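Local coordinates for dihydrofolate reductase (Schistosoma mansoni, PDB 3VCO), which catalyses the NADPH-dependent reduction of 7,8-dihydrofolate to 5,6,7,8-tetrahydrofolate, which the parasite needs to make thymidylate, purines and glycine, at residues A[76-79]-A[80-83]; A[186-190]-A[191-195]; A[117-120]-A[121-124]. One frame throughout, in Å; residues are numbered along the deposited sequence.

Interaction 1. Residues A[76-79]-A[80-83]; sequences SIPE and SFKP
Glu79 and Lys82 form a salt bridge across one short helical turn, with OE1 of Glu79 3.5 Å from NZ of Lys82. The approach is not purely polar: the same OE1 lies 3.2 Å from Lys82 CE, and the two chains cross at a slant. A bend at chi2 of Glu79 (-43°) folds the carboxylate back toward the lysine. Two backbone bonds shape the 3-10 turn. Phe81 N donates to Pro78 O at 2.9 Å, and Lys82 N donates to Glu79 O at 3.2 Å, each donor standing well above its carbonyl plane. In the packing that follows, Ile77 CG2 touches both Phe81 CB and Lys82 CG, at 3.6 Å each. Pro78 CB touches CD2 of the Phe81 ring at 3.9 Å. Trp43 borders Ile77 and Pro78, while Lys82 also makes a cation-pi contact with Trp74. The Phe81 side chain comes close to that of Met49, which probably binds substrate as in related reductases. Lys82 thus spends its methylene chain on Ile77 and its ammonium on a carboxylate and an indole; with the bridge this long and Glu79 exposed, the charge pair probably adds only modest stability to the turn.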
# COMPACT_ATOMS: atom_id res chain seq x y z
N SER A 76 -7.63 8.72 6.67
CA SER A 76 -7.33 9.76 5.67
C SER A 76 -8.12 9.52 4.40
O SER A 76 -8.29 10.41 3.60
CB SER A 76 -5.83 9.77 5.35
OG SER A 76 -5.54 8.68 4.50
N ILE A 77 -8.56 8.28 4.20
CA ILE A 77 -9.32 7.91 3.02
C ILE A 77 -10.71 8.58 2.99
O ILE A 77 -11.46 8.53 3.97
CB ILE A 77 -9.47 6.40 2.96
CG1 ILE A 77 -8.10 5.74 2.85
CG2 ILE A 77 -10.35 6.01 1.79
CD1 ILE A 77 -8.17 4.19 3.08
N PRO A 78 -11.03 9.24 1.88
CA PRO A 78 -12.33 9.89 1.73
C PRO A 78 -13.47 8.88 1.83
O PRO A 78 -13.31 7.73 1.41
CB PRO A 78 -12.26 10.51 0.33
CG PRO A 78 -10.79 10.80 0.14
CD PRO A 78 -10.09 9.61 0.80
N GLU A 79 -14.58 9.31 2.40
CA GLU A 79 -15.73 8.44 2.67
C GLU A 79 -16.29 7.72 1.44
O GLU A 79 -16.60 6.54 1.51
CB GLU A 79 -16.85 9.21 3.39
CG GLU A 79 -16.50 9.59 4.84
CD GLU A 79 -15.83 8.46 5.61
OE1 GLU A 79 -14.58 8.34 5.54
OE2 GLU A 79 -16.55 7.69 6.30
N SER A 80 -16.41 8.44 0.33
CA SER A 80 -16.79 7.83 -0.94
C SER A 80 -15.92 6.63 -1.36
O SER A 80 -16.29 5.88 -2.26
CB SER A 80 -16.77 8.90 -2.03
OG SER A 80 -15.62 9.72 -1.89
N PHE A 81 -14.77 6.46 -0.70
CA PHE A 81 -13.78 5.47 -1.08
C PHE A 81 -13.72 4.25 -0.14
O PHE A 81 -13.17 3.21 -0.50
CB PHE A 81 -12.39 6.14 -1.14
CG PHE A 81 -12.17 7.00 -2.36
CD1 PHE A 81 -11.15 6.71 -3.25
CD2 PHE A 81 -12.99 8.08 -2.63
CE1 PHE A 81 -10.94 7.50 -4.38
CE2 PHE A 81 -12.80 8.87 -3.76
CZ PHE A 81 -11.77 8.58 -4.63
N LYS A 82 -14.29 4.41 1.05
CA LYS A 82 -14.13 3.50 2.20
C LYS A 82 -15.37 2.63 2.43
O LYS A 82 -16.48 3.16 2.36
CB LYS A 82 -14.05 4.36 3.46
CG LYS A 82 -12.72 4.57 4.12
CD LYS A 82 -13.01 4.98 5.55
CE LYS A 82 -12.28 6.19 5.99
NZ LYS A 82 -12.40 6.35 7.45
N PRO A 83 -15.21 1.32 2.74
CA PRO A 83 -14.02 0.45 2.71
C PRO A 83 -13.66 0.23 1.24
O PRO A 83 -14.48 0.48 0.36
CB PRO A 83 -14.53 -0.87 3.28
CG PRO A 83 -15.80 -0.50 4.08
CD PRO A 83 -16.38 0.65 3.34

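Interaction 2. Residues A[186-190]-A[191-195]; sequences FTENG and FTFKF
Phe186 sets its CB over one face of the Phe193 ring, a CH-pi contact 4.0 Å from CB to the ring centroid and displaced toward the rim. A chi1 of 52° turns the Phe193 ring in toward the partner strand and so brings it to this place. The Phe186 ring itself extends to Phe195, where the CE2 atoms of the two rings are 3.8 Å apart. The rings touch at their rims, planes 45° apart, without stacking. At the hairpin end, Glu188 runs its CG past CZ of Phe193, its carboxylate nearly perpendicular to that ring. On the other face of the sheet Thr187 and Thr192 form a non-hydrogen-bonded pair. The framework is two hydrogen-bonded pairs. Phe186 and Phe193 exchange backbone bonds in both directions, the one from Phe186 N to Phe193 O measuring 2.7 Å. Glu188 and Phe191 do the same, with Glu188 N 2.8 Å from Phe191 O. The return bond, from Phe191 N to Glu188 O, closes a type II' turn through Asn189 and Gly190. Glu188 OE1 accepts from Lys47 N, and Phe195 stacks on Phe51. Phe186, Phe193 and Phe195 all meet Lys47 of helix 46-57, while Phe191 packs on Lys44 and on Ile155 of strand 148-156, the strand with which 191-200 also pairs.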
# COMPACT_ATOMS: atom_id res chain seq x y z
N PHE A 186 3.68 11.51 -15.69
CA PHE A 186 2.37 12.15 -15.77
C PHE A 186 2.33 13.46 -14.99
O PHE A 186 3.04 13.61 -14.01
CB PHE A 186 1.27 11.20 -15.25
CG PHE A 186 1.12 9.93 -16.06
CD1 PHE A 186 0.44 9.94 -17.29
CD2 PHE A 186 1.62 8.72 -15.60
CE1 PHE A 186 0.29 8.78 -18.04
CE2 PHE A 186 1.46 7.54 -16.33
CZ PHE A 186 0.79 7.57 -17.56
N THR A 187 1.51 14.41 -15.43
CA THR A 187 1.35 15.66 -14.70
C THR A 187 -0.12 15.92 -14.40
O THR A 187 -0.91 16.11 -15.31
CB THR A 187 1.89 16.86 -15.49
OG1 THR A 187 3.23 16.58 -15.94
CG2 THR A 187 1.90 18.14 -14.62
N GLU A 188 -0.47 15.94 -13.13
CA GLU A 188 -1.83 16.27 -12.73
C GLU A 188 -1.80 17.17 -11.51
O GLU A 188 -1.12 16.89 -10.53
CB GLU A 188 -2.67 15.01 -12.48
CG GLU A 188 -2.74 14.06 -13.69
CD GLU A 188 -3.78 12.95 -13.55
OE1 GLU A 188 -4.12 12.56 -12.40
OE2 GLU A 188 -4.26 12.46 -14.60
N ASN A 189 -2.55 18.27 -11.61
CA ASN A 189 -2.47 19.37 -10.66
C ASN A 189 -1.07 19.96 -10.66
O ASN A 189 -0.52 20.29 -11.71
CB ASN A 189 -2.88 18.93 -9.25
CG ASN A 189 -4.23 19.50 -8.84
OD1 ASN A 189 -4.64 20.59 -9.28
ND2 ASN A 189 -4.93 18.76 -7.98
N GLY A 190 -0.49 20.07 -9.47
CA GLY A 190 0.86 20.58 -9.36
C GLY A 190 1.86 19.44 -9.38
O GLY A 190 3.06 19.66 -9.20
N PHE A 191 1.35 18.23 -9.60
CA PHE A 191 2.15 17.01 -9.42
C PHE A 191 2.64 16.39 -10.72
O PHE A 191 1.90 16.24 -11.69
CB PHE A 191 1.36 15.95 -8.64
CG PHE A 191 1.05 16.37 -7.24
CD1 PHE A 191 1.99 16.22 -6.24
CD2 PHE A 191 -0.17 16.96 -6.94
CE1 PHE A 191 1.72 16.63 -4.95
CE2 PHE A 191 -0.46 17.37 -5.65
CZ PHE A 191 0.49 17.21 -4.65
N THR A 192 3.91 16.03 -10.71
CA THR A 192 4.47 15.26 -11.80
C THR A 192 4.94 13.95 -11.17
O THR A 192 5.52 13.96 -10.11
CB THR A 192 5.66 16.00 -12.45
OG1 THR A 192 5.24 17.24 -13.03
CG2 THR A 192 6.25 15.14 -13.52
N PHE A 193 4.65 12.82 -11.81
CA PHE A 193 4.87 11.53 -11.17
C PHE A 193 5.07 10.40 -12.18
O PHE A 193 4.81 10.55 -13.38
CB PHE A 193 3.76 11.17 -10.15
CG PHE A 193 2.35 11.28 -10.73
CD1 PHE A 193 1.69 12.49 -10.73
CD2 PHE A 193 1.73 10.16 -11.29
CE1 PHE A 193 0.43 12.61 -11.30
CE2 PHE A 193 0.46 10.27 -11.84
CZ PHE A 193 -0.19 11.49 -11.84
N LYS A 194 5.58 9.30 -11.69
CA LYS A 194 5.72 8.14 -12.55
C LYS A 194 5.62 6.94 -11.65
O LYS A 194 5.81 7.05 -10.42
CB LYS A 194 7.04 8.16 -13.29
CG LYS A 194 8.24 7.77 -12.45
CD LYS A 194 9.54 7.89 -13.22
CE LYS A 194 9.75 6.77 -14.22
NZ LYS A 194 11.18 6.74 -14.67
N PHE A 195 5.31 5.80 -12.25
CA PHE A 195 5.03 4.57 -11.50
C PHE A 195 6.16 3.59 -11.70
O PHE A 195 6.56 3.34 -12.82
CB PHE A 195 3.71 3.94 -11.96
CG PHE A 195 2.51 4.87 -11.85
CD1 PHE A 195 2.08 5.32 -10.60
CD2 PHE A 195 1.84 5.31 -12.97
CE1 PHE A 195 0.98 6.19 -10.48
CE2 PHE A 195 0.77 6.18 -12.86
CZ PHE A 195 0.36 6.63 -11.61

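Interaction 3. Residues A[117-120]-A[121-124]; sequences YNEE and FSSI
Glu120 lies alongside Phe121, both side chains pointing the same way, with the glutamate arm laid over one face of the ring. Its CG sits 4.1 Å from the ring centroid, in a CH-pi contact shifted toward the rim. Farther out, OE2 of Glu120 comes to 3.3 Å from Phe121 CZ, the carboxylate inclined by 25° to the ring. Glu120 attains this overlay with CG opposite its backbone N (chi1 -170°) and an extended chain beyond. Asn118 also runs beside Phe121, its amide plane within 5° of the ring plane and OD1 4.0 Å from CD2. That OD1 accepts from Glu120 N at 3.0 Å, the donor lying above the amide plane. The backbone oxygen of Asn118 is gripped still more: Ser122 N approaches nearly along the carbonyl direction at 2.9 Å, Phe121 N comes from above the carbonyl plane at the same 2.9 Å, and Ser122 OG adds a weak bond. A water donates to Glu119 O and accepts from Ser123 N. Phe121, buried, rests on Leu115 and Leu116 of helix 109-116, so the loop folds back against the end of the helix it leaves. Bonding of Asn118 OD1 to the backbone N two residues on makes this an Asx turn, set in the connection that leads from helix 109-116 into strand 125-130 of the central dihydrofolate reductase sheet.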
# COMPACT_ATOMS: atom_id res chain seq x y z
N TYR A 117 -4.06 -15.79 7.22
CA TYR A 117 -3.91 -17.23 7.17
C TYR A 117 -4.91 -18.02 8.07
O TYR A 117 -4.84 -19.24 8.16
CB TYR A 117 -2.49 -17.65 7.47
CG TYR A 117 -1.47 -17.38 6.35
CD1 TYR A 117 -1.24 -18.32 5.35
CD2 TYR A 117 -0.73 -16.22 6.33
CE1 TYR A 117 -0.29 -18.09 4.34
CE2 TYR A 117 0.22 -15.97 5.35
CZ TYR A 117 0.45 -16.91 4.35
OH TYR A 117 1.41 -16.63 3.38
N ASN A 118 -5.83 -17.35 8.75
CA ASN A 118 -6.78 -18.16 9.52
C ASN A 118 -7.99 -18.59 8.67
O ASN A 118 -8.19 -18.09 7.54
CB ASN A 118 -7.18 -17.54 10.88
CG ASN A 118 -8.31 -16.53 10.80
OD1 ASN A 118 -8.89 -16.27 9.75
ND2 ASN A 118 -8.64 -15.95 11.95
N GLU A 119 -8.78 -19.49 9.23
CA GLU A 119 -9.83 -20.16 8.49
C GLU A 119 -10.82 -19.21 7.81
O GLU A 119 -11.44 -19.55 6.79
CB GLU A 119 -10.58 -21.15 9.41
CG GLU A 119 -9.75 -22.36 9.81
CD GLU A 119 -9.36 -23.24 8.62
OE1 GLU A 119 -8.36 -22.94 7.93
OE2 GLU A 119 -10.07 -24.24 8.38
N GLU A 120 -10.96 -18.02 8.37
CA GLU A 120 -11.90 -17.08 7.83
C GLU A 120 -11.45 -16.47 6.49
O GLU A 120 -12.28 -16.11 5.66
CB GLU A 120 -12.23 -15.99 8.84
CG GLU A 120 -13.40 -15.15 8.39
CD GLU A 120 -13.69 -13.96 9.27
OE1 GLU A 120 -13.26 -13.95 10.44
OE2 GLU A 120 -14.37 -13.04 8.77
N PHE A 121 -10.14 -16.39 6.28
CA PHE A 121 -9.61 -15.68 5.10
C PHE A 121 -8.70 -16.50 4.20
O PHE A 121 -8.42 -16.09 3.08
CB PHE A 121 -8.91 -14.37 5.53
CG PHE A 121 -9.88 -13.38 6.11
CD1 PHE A 121 -10.81 -12.77 5.29
CD2 PHE A 121 -9.93 -13.16 7.48
CE1 PHE A 121 -11.75 -11.90 5.80
CE2 PHE A 121 -10.87 -12.30 8.01
CZ PHE A 121 -11.79 -11.67 7.16
N SER A 122 -8.22 -17.65 4.68
CA SER A 122 -7.12 -18.32 3.98
C SER A 122 -7.56 -18.92 2.64
O SER A 122 -6.73 -19.20 1.77
CB SER A 122 -6.45 -19.39 4.85
OG SER A 122 -7.37 -20.41 5.19
N SER A 123 -8.86 -19.13 2.48
CA SER A 123 -9.40 -19.64 1.22
C SER A 123 -9.77 -18.47 0.29
O SER A 123 -10.13 -18.66 -0.86
CB SER A 123 -10.65 -20.50 1.49
OG SER A 123 -10.35 -21.69 2.20
N ILE A 124 -9.69 -17.25 0.80
CA ILE A 124 -10.11 -16.08 0.04
C ILE A 124 -8.94 -15.22 -0.46
O ILE A 124 -8.97 -14.71 -1.59
CB ILE A 124 -10.99 -15.18 0.91
CG1 ILE A 124 -12.03 -16.04 1.62
CG2 ILE A 124 -11.65 -14.09 0.04
CD1 ILE A 124 -13.00 -15.26 2.45
O HOH W 1 -11.57 -18.69 4.06

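In the fold
All three contacts are local. Interactions 1 and 3 are surface turns that follow helices 71-76 and 109-116 and lead toward strands 88-92 and 125-130 of the same sheet, whereas interaction 2, partly buried, is a hairpin within that sheet. Their chemistry follows: a salt bridge over a 3-10 turn in the first, clustered phenylalanines on a strand ladder in the second, and a carbonyl oxygen that accepts several hydrogen bonds beside one buried ring in the third. Interactions 1 and 2, their centres about 22 Å apart, both reach toward residues of helix 46-57 that probably bind substrate, as in related reductases. Interactions 2 and 3 lie on opposite sides of the chain's centre, and none of the three touches another.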